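PDB 3OG2: beta-galactosidase, which probably hydrolyses terminal non-reducing beta-D-galactose residues from beta-D-galactosides, as a family 35 glycoside hydrolase with a TIM-barrel domain. Local coordinates for residues A913-G925 and N954-A968. Residues are numbered along the deposited sequence; the frame is centred on the assembly and turned at random. Where two conformers were deposited one is given.
Sequences AAAPYRALLYVNG and NWIGVALWALESRGA
R918 and W961 form a hydrogen-bonded pair of antiparallel strands 917-923 and 954-962, their side chains side by side. R918 CD rides over one face of the W961 six-membered ring, 4.2 Å from its centroid, a CH-pi contact. L963 CD2 lies over the same face, toward the rim. A bend at chi3 (68°) holds R918 CD there while the guanidinium turns to its salt bridge with D783. L920 CB meets the small A959 on this face. Y922 stands beside G957; a beta carbon on this glycine would crowd Y922 CB.

On the other face, L960 CD1 pushes against Y917 CD2 at 3.3 Å, crossing at about a right angle. A968 CB fills the hollow beside Y917 CB. I956 and V923 lie side by side, pointing the same way. F906 and F908 pack over this side.

Past the strand, N924 OD1 accepts from W955 N at 2.8 Å, and N924 ND2 gives to N954 OD1 on a lone pair, the amides nearly coplanar. N954 OD1 also accepts from D949 N, and N924 ND2 also reaches I947 O.

At the other end, R966 lays one guanidinium face over A915 CB. R966 NE and NH2 both grip E964 OE1, each at 2.6 Å, and the carboxylate borders P916 CG and CD. Replacing E964 by an alanine would probably leave R966 without its mate, free to turn off A915, and open a gap beside the P916 ring.

The five-stranded antiparallel sheet packs against strand 900-908 of another sheet, consistent with a beta sandwich of the galactose-binding-domain-like kind in the C-terminal all-beta domain.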
loop_
_atom_site.group_PDB
_atom_site.type_symbol
_atom_site.label_atom_id
_atom_site.label_comp_id
_atom_site.label_asym_id
_atom_site.label_seq_id
_atom_site.Cartn_x
_atom_site.Cartn_y
_atom_site.Cartn_z
ATOM N N ALA A 913 9.936 30.619 9.253
ATOM C CA ALA A 913 9.163 31.692 9.889
ATOM C C ALA A 913 8.111 32.092 8.879
ATOM O O ALA A 913 8.399 32.924 8.006
ATOM C CB ALA A 913 10.059 32.814 10.374
ATOM N N ALA A 914 6.943 31.447 9.046
ATOM C CA ALA A 914 5.879 31.903 8.164
ATOM C C ALA A 914 4.539 31.619 8.843
ATOM O O ALA A 914 4.354 30.605 9.524
ATOM C CB ALA A 914 6.052 31.298 6.796
ATOM N N ALA A 915 3.642 32.566 8.648
ATOM C CA ALA A 915 2.259 32.433 9.093
ATOM C C ALA A 915 1.661 31.106 8.606
ATOM O O ALA A 915 1.904 30.607 7.501
ATOM C CB ALA A 915 1.434 33.598 8.603
ATOM N N PRO A 916 0.858 30.526 9.486
ATOM C CA PRO A 916 0.280 29.218 9.215
ATOM C C PRO A 916 -0.819 29.208 8.157
ATOM O O PRO A 916 -1.651 30.132 8.098
ATOM C CB PRO A 916 -0.308 28.822 10.585
ATOM C CG PRO A 916 -0.587 30.154 11.227
ATOM C CD PRO A 916 0.500 31.098 10.808
ATOM N N TYR A 917 -0.809 28.160 7.312
ATOM C CA TYR A 917 -1.862 28.025 6.333
ATOM C C TYR A 917 -2.091 26.533 6.022
ATOM O O TYR A 917 -1.235 25.705 6.306
ATOM C CB TYR A 917 -1.556 28.784 5.040
ATOM C CG TYR A 917 -0.392 28.269 4.211
ATOM C CD1 TYR A 917 0.924 28.638 4.516
ATOM C CD2 TYR A 917 -0.620 27.454 3.128
ATOM C CE1 TYR A 917 1.977 28.173 3.755
ATOM C CE2 TYR A 917 0.441 26.994 2.360
ATOM C CZ TYR A 917 1.718 27.348 2.663
ATOM O OH TYR A 917 2.744 26.886 1.873
ATOM N N ARG A 918 -3.271 26.359 5.421
ATOM C CA ARG A 918 -3.627 25.032 4.918
ATOM C C ARG A 918 -3.816 25.176 3.421
ATOM O O ARG A 918 -4.321 26.230 2.982
ATOM C CB ARG A 918 -4.913 24.495 5.581
ATOM C CG ARG A 918 -4.700 24.493 7.104
ATOM C CD ARG A 918 -5.956 24.116 7.855
ATOM N NE ARG A 918 -6.432 22.722 7.716
ATOM C CZ ARG A 918 -6.116 21.746 8.533
ATOM N NH1 ARG A 918 -5.261 21.967 9.543
ATOM N NH2 ARG A 918 -6.621 20.537 8.328
ATOM N N ALA A 919 -3.406 24.218 2.638
ATOM C CA ALA A 919 -3.608 24.312 1.192
ATOM C C ALA A 919 -4.145 22.970 0.698
ATOM O O ALA A 919 -3.911 21.892 1.299
ATOM C CB ALA A 919 -2.282 24.609 0.473
ATOM N N LEU A 920 -4.895 23.027 -0.369
ATOM C CA LEU A 920 -5.361 21.856 -1.101
ATOM C C LEU A 920 -4.757 21.927 -2.518
ATOM O O LEU A 920 -4.777 22.990 -3.126
ATOM C CB LEU A 920 -6.874 21.819 -1.206
ATOM C CG LEU A 920 -7.622 21.789 0.116
ATOM C CD1 LEU A 920 -9.098 22.018 -0.123
ATOM C CD2 LEU A 920 -7.417 20.402 0.756
ATOM N N LEU A 921 -4.285 20.777 -2.972
ATOM C CA LEU A 921 -3.694 20.659 -4.308
ATOM C C LEU A 921 -4.675 19.915 -5.224
ATOM O O LEU A 921 -5.094 18.808 -4.845
ATOM C CB LEU A 921 -2.357 19.902 -4.219
ATOM C CG LEU A 921 -1.718 19.579 -5.562
ATOM C CD1 LEU A 921 -1.225 20.833 -6.298
ATOM C CD2 LEU A 921 -0.534 18.632 -5.301
ATOM N N TYR A 922 -5.019 20.450 -6.365
ATOM C CA TYR A 922 -5.846 19.787 -7.348
ATOM C C TYR A 922 -5.071 19.647 -8.638
ATOM O O TYR A 922 -4.343 20.559 -9.040
ATOM C CB TYR A 922 -7.084 20.602 -7.583
ATOM C CG TYR A 922 -8.154 20.442 -6.537
ATOM C CD1 TYR A 922 -9.117 19.463 -6.816
ATOM C CD2 TYR A 922 -8.330 21.175 -5.379
ATOM C CE1 TYR A 922 -10.202 19.123 -6.051
ATOM C CE2 TYR A 922 -9.461 20.819 -4.567
ATOM C CZ TYR A 922 -10.346 19.836 -4.882
ATOM O OH TYR A 922 -11.477 19.518 -4.105
ATOM N N VAL A 923 -5.221 18.500 -9.246
ATOM C CA VAL A 923 -4.644 18.255 -10.582
ATOM C C VAL A 923 -5.742 17.697 -11.477
ATOM O O VAL A 923 -6.241 16.601 -11.205
ATOM C CB VAL A 923 -3.448 17.320 -10.521
ATOM C CG1 VAL A 923 -2.968 17.064 -11.962
ATOM C CG2 VAL A 923 -2.365 17.920 -9.628
ATOM N N ASN A 924 -6.129 18.391 -12.514
ATOM C CA ASN A 924 -7.177 18.006 -13.428
ATOM C C ASN A 924 -8.421 17.553 -12.690
ATOM O O ASN A 924 -9.113 16.601 -13.043
ATOM C CB ASN A 924 -6.676 16.899 -14.381
ATOM C CG ASN A 924 -5.587 17.463 -15.284
ATOM O OD1 ASN A 924 -5.662 18.626 -15.698
ATOM N ND2 ASN A 924 -4.568 16.688 -15.601
ATOM N N GLY A 925 -8.714 18.332 -11.648
ATOM C CA GLY A 925 -9.952 18.159 -10.886
ATOM C C GLY A 925 -9.838 17.154 -9.734
ATOM O O GLY A 925 -10.751 17.123 -8.892
ATOM N N ASN A 954 -2.657 20.520 -18.661
ATOM C CA ASN A 954 -3.161 20.139 -17.341
ATOM C C ASN A 954 -3.655 21.405 -16.656
ATOM O O ASN A 954 -3.196 22.503 -17.012
ATOM C CB ASN A 954 -2.029 19.534 -16.518
ATOM C CG ASN A 954 -1.506 18.276 -17.171
ATOM O OD1 ASN A 954 -2.091 17.196 -16.981
ATOM N ND2 ASN A 954 -0.435 18.408 -17.932
ATOM N N TRP A 955 -4.543 21.233 -15.696
ATOM C CA TRP A 955 -4.994 22.354 -14.841
ATOM C C TRP A 955 -4.559 22.024 -13.434
ATOM O O TRP A 955 -4.874 20.904 -12.953
ATOM C CB TRP A 955 -6.525 22.430 -14.951
ATOM C CG TRP A 955 -6.757 23.270 -16.207
ATOM C CD1 TRP A 955 -6.994 22.742 -17.462
ATOM C CD2 TRP A 955 -6.724 24.696 -16.308
ATOM N NE1 TRP A 955 -7.129 23.799 -18.324
ATOM C CE2 TRP A 955 -6.973 24.997 -17.660
ATOM C CE3 TRP A 955 -6.524 25.764 -15.422
ATOM C CZ2 TRP A 955 -7.026 26.324 -18.127
ATOM C CZ3 TRP A 955 -6.575 27.090 -15.878
ATOM C CH2 TRP A 955 -6.829 27.363 -17.243
ATOM N N ILE A 956 -3.846 22.931 -12.795
ATOM C CA ILE A 956 -3.353 22.784 -11.434
ATOM C C ILE A 956 -4.014 23.814 -10.524
ATOM O O ILE A 956 -4.109 24.991 -10.871
ATOM C CB ILE A 956 -1.825 22.938 -11.353
ATOM C CG1 ILE A 956 -1.046 21.804 -12.024
ATOM C CG2 ILE A 956 -1.381 23.112 -9.909
ATOM C CD1 ILE A 956 -1.359 20.434 -11.465
ATOM N N GLY A 957 -4.478 23.363 -9.363
ATOM C CA GLY A 957 -5.205 24.223 -8.457
ATOM C C GLY A 957 -4.556 24.205 -7.108
ATOM O O GLY A 957 -4.120 23.145 -6.622
ATOM N N VAL A 958 -4.500 25.359 -6.453
ATOM C CA VAL A 958 -4.024 25.448 -5.091
ATOM C C VAL A 958 -5.020 26.320 -4.307
ATOM O O VAL A 958 -5.191 27.503 -4.605
ATOM C CB VAL A 958 -2.629 26.063 -5.027
ATOM C CG1 VAL A 958 -2.156 26.201 -3.575
ATOM C CG2 VAL A 958 -1.643 25.270 -5.848
ATOM N N ALA A 959 -5.645 25.730 -3.276
ATOM C CA ALA A 959 -6.446 26.497 -2.321
ATOM C C ALA A 959 -5.497 26.932 -1.214
ATOM O O ALA A 959 -4.686 26.146 -0.800
ATOM C CB ALA A 959 -7.621 25.681 -1.759
ATOM N N LEU A 960 -5.672 28.172 -0.780
ATOM C CA LEU A 960 -4.839 28.740 0.284
ATOM C C LEU A 960 -5.768 29.277 1.356
ATOM O O LEU A 960 -6.502 30.238 1.090
ATOM C CB LEU A 960 -3.959 29.858 -0.317
ATOM C CG LEU A 960 -3.164 30.683 0.695
ATOM C CD1 LEU A 960 -2.166 29.770 1.377
ATOM C CD2 LEU A 960 -2.505 31.860 -0.002
ATOM N N TRP A 961 -5.705 28.690 2.540
ATOM C CA TRP A 961 -6.492 29.096 3.688
ATOM C C TRP A 961 -5.486 29.681 4.683
ATOM O O TRP A 961 -4.744 28.914 5.323
ATOM C CB TRP A 961 -7.296 27.904 4.223
ATOM C CG TRP A 961 -8.041 28.101 5.510
ATOM C CD1 TRP A 961 -8.235 29.199 6.317
ATOM C CD2 TRP A 961 -8.772 27.062 6.206
ATOM N NE1 TRP A 961 -9.004 28.908 7.420
ATOM C CE2 TRP A 961 -9.342 27.588 7.367
ATOM C CE3 TRP A 961 -8.959 25.708 5.885
ATOM C CZ2 TRP A 961 -10.112 26.821 8.261
ATOM C CZ3 TRP A 961 -9.712 24.935 6.748
ATOM C CH2 TRP A 961 -10.279 25.492 7.921
ATOM N N ALA A 962 -5.532 31.008 4.792
ATOM C CA ALA A 962 -4.661 31.721 5.745
ATOM C C ALA A 962 -5.391 31.745 7.095
ATOM O O ALA A 962 -6.540 32.238 7.167
ATOM C CB ALA A 962 -4.432 33.121 5.269
ATOM N N LEU A 963 -4.797 31.222 8.148
ATOM C CA LEU A 963 -5.473 31.033 9.407
ATOM C C LEU A 963 -5.375 32.238 10.330
ATOM O O LEU A 963 -6.149 32.294 11.273
ATOM C CB LEU A 963 -4.819 29.826 10.138
ATOM C CG LEU A 963 -5.119 28.491 9.451
ATOM C CD1 LEU A 963 -4.068 27.458 9.850
ATOM C CD2 LEU A 963 -6.518 28.035 9.835
ATOM N N GLU A 964 -4.402 33.134 10.117
ATOM C CA GLU A 964 -4.188 34.233 10.998
ATOM C C GLU A 964 -4.413 35.538 10.250
ATOM O O GLU A 964 -4.446 35.620 9.026
ATOM C CB GLU A 964 -2.775 34.150 11.598
ATOM C CG GLU A 964 -2.716 32.954 12.566
ATOM C CD GLU A 964 -1.416 32.811 13.309
ATOM O OE1 GLU A 964 -0.412 33.494 12.987
ATOM O OE2 GLU A 964 -1.397 31.966 14.247
ATOM N N SER A 965 -4.563 36.583 11.053
ATOM C CA SER A 965 -5.074 37.835 10.470
ATOM C C SER A 965 -4.077 38.527 9.559
ATOM O O SER A 965 -4.515 39.398 8.790
ATOM C CB SER A 965 -5.475 38.760 11.634
ATOM O OG SER A 965 -4.297 39.098 12.372
ATOM N N ARG A 966 -2.817 38.131 9.667
ATOM C CA ARG A 966 -1.707 38.593 8.858
ATOM C C ARG A 966 -1.719 38.032 7.441
ATOM O O ARG A 966 -0.966 38.407 6.554
ATOM C CB ARG A 966 -0.380 38.140 9.510
ATOM C CG ARG A 966 -0.359 36.641 9.895
ATOM C CD ARG A 966 0.937 36.271 10.589
ATOM N NE ARG A 966 0.970 35.227 11.605
ATOM C CZ ARG A 966 2.087 34.550 11.913
ATOM N NH1 ARG A 966 3.210 34.853 11.245
ATOM N NH2 ARG A 966 2.165 33.590 12.838
ATOM N N GLY A 967 -2.580 37.026 7.235
ATOM C CA GLY A 967 -2.615 36.323 5.969
ATOM C C GLY A 967 -1.549 35.251 5.817
ATOM O O GLY A 967 -0.991 34.773 6.830
ATOM N N ALA A 968 -1.307 34.850 4.547
ATOM C CA ALA A 968 -0.354 33.758 4.292
ATOM C C ALA A 968 -0.019 33.741 2.818
ATOM O O ALA A 968 -0.726 34.282 1.972
ATOM C CB ALA A 968 -0.914 32.408 4.761
HETATM O O HOH W 1 -1.994 32.824 8.543
HETATM O O HOH W 2 -7.541 20.832 -11.077
#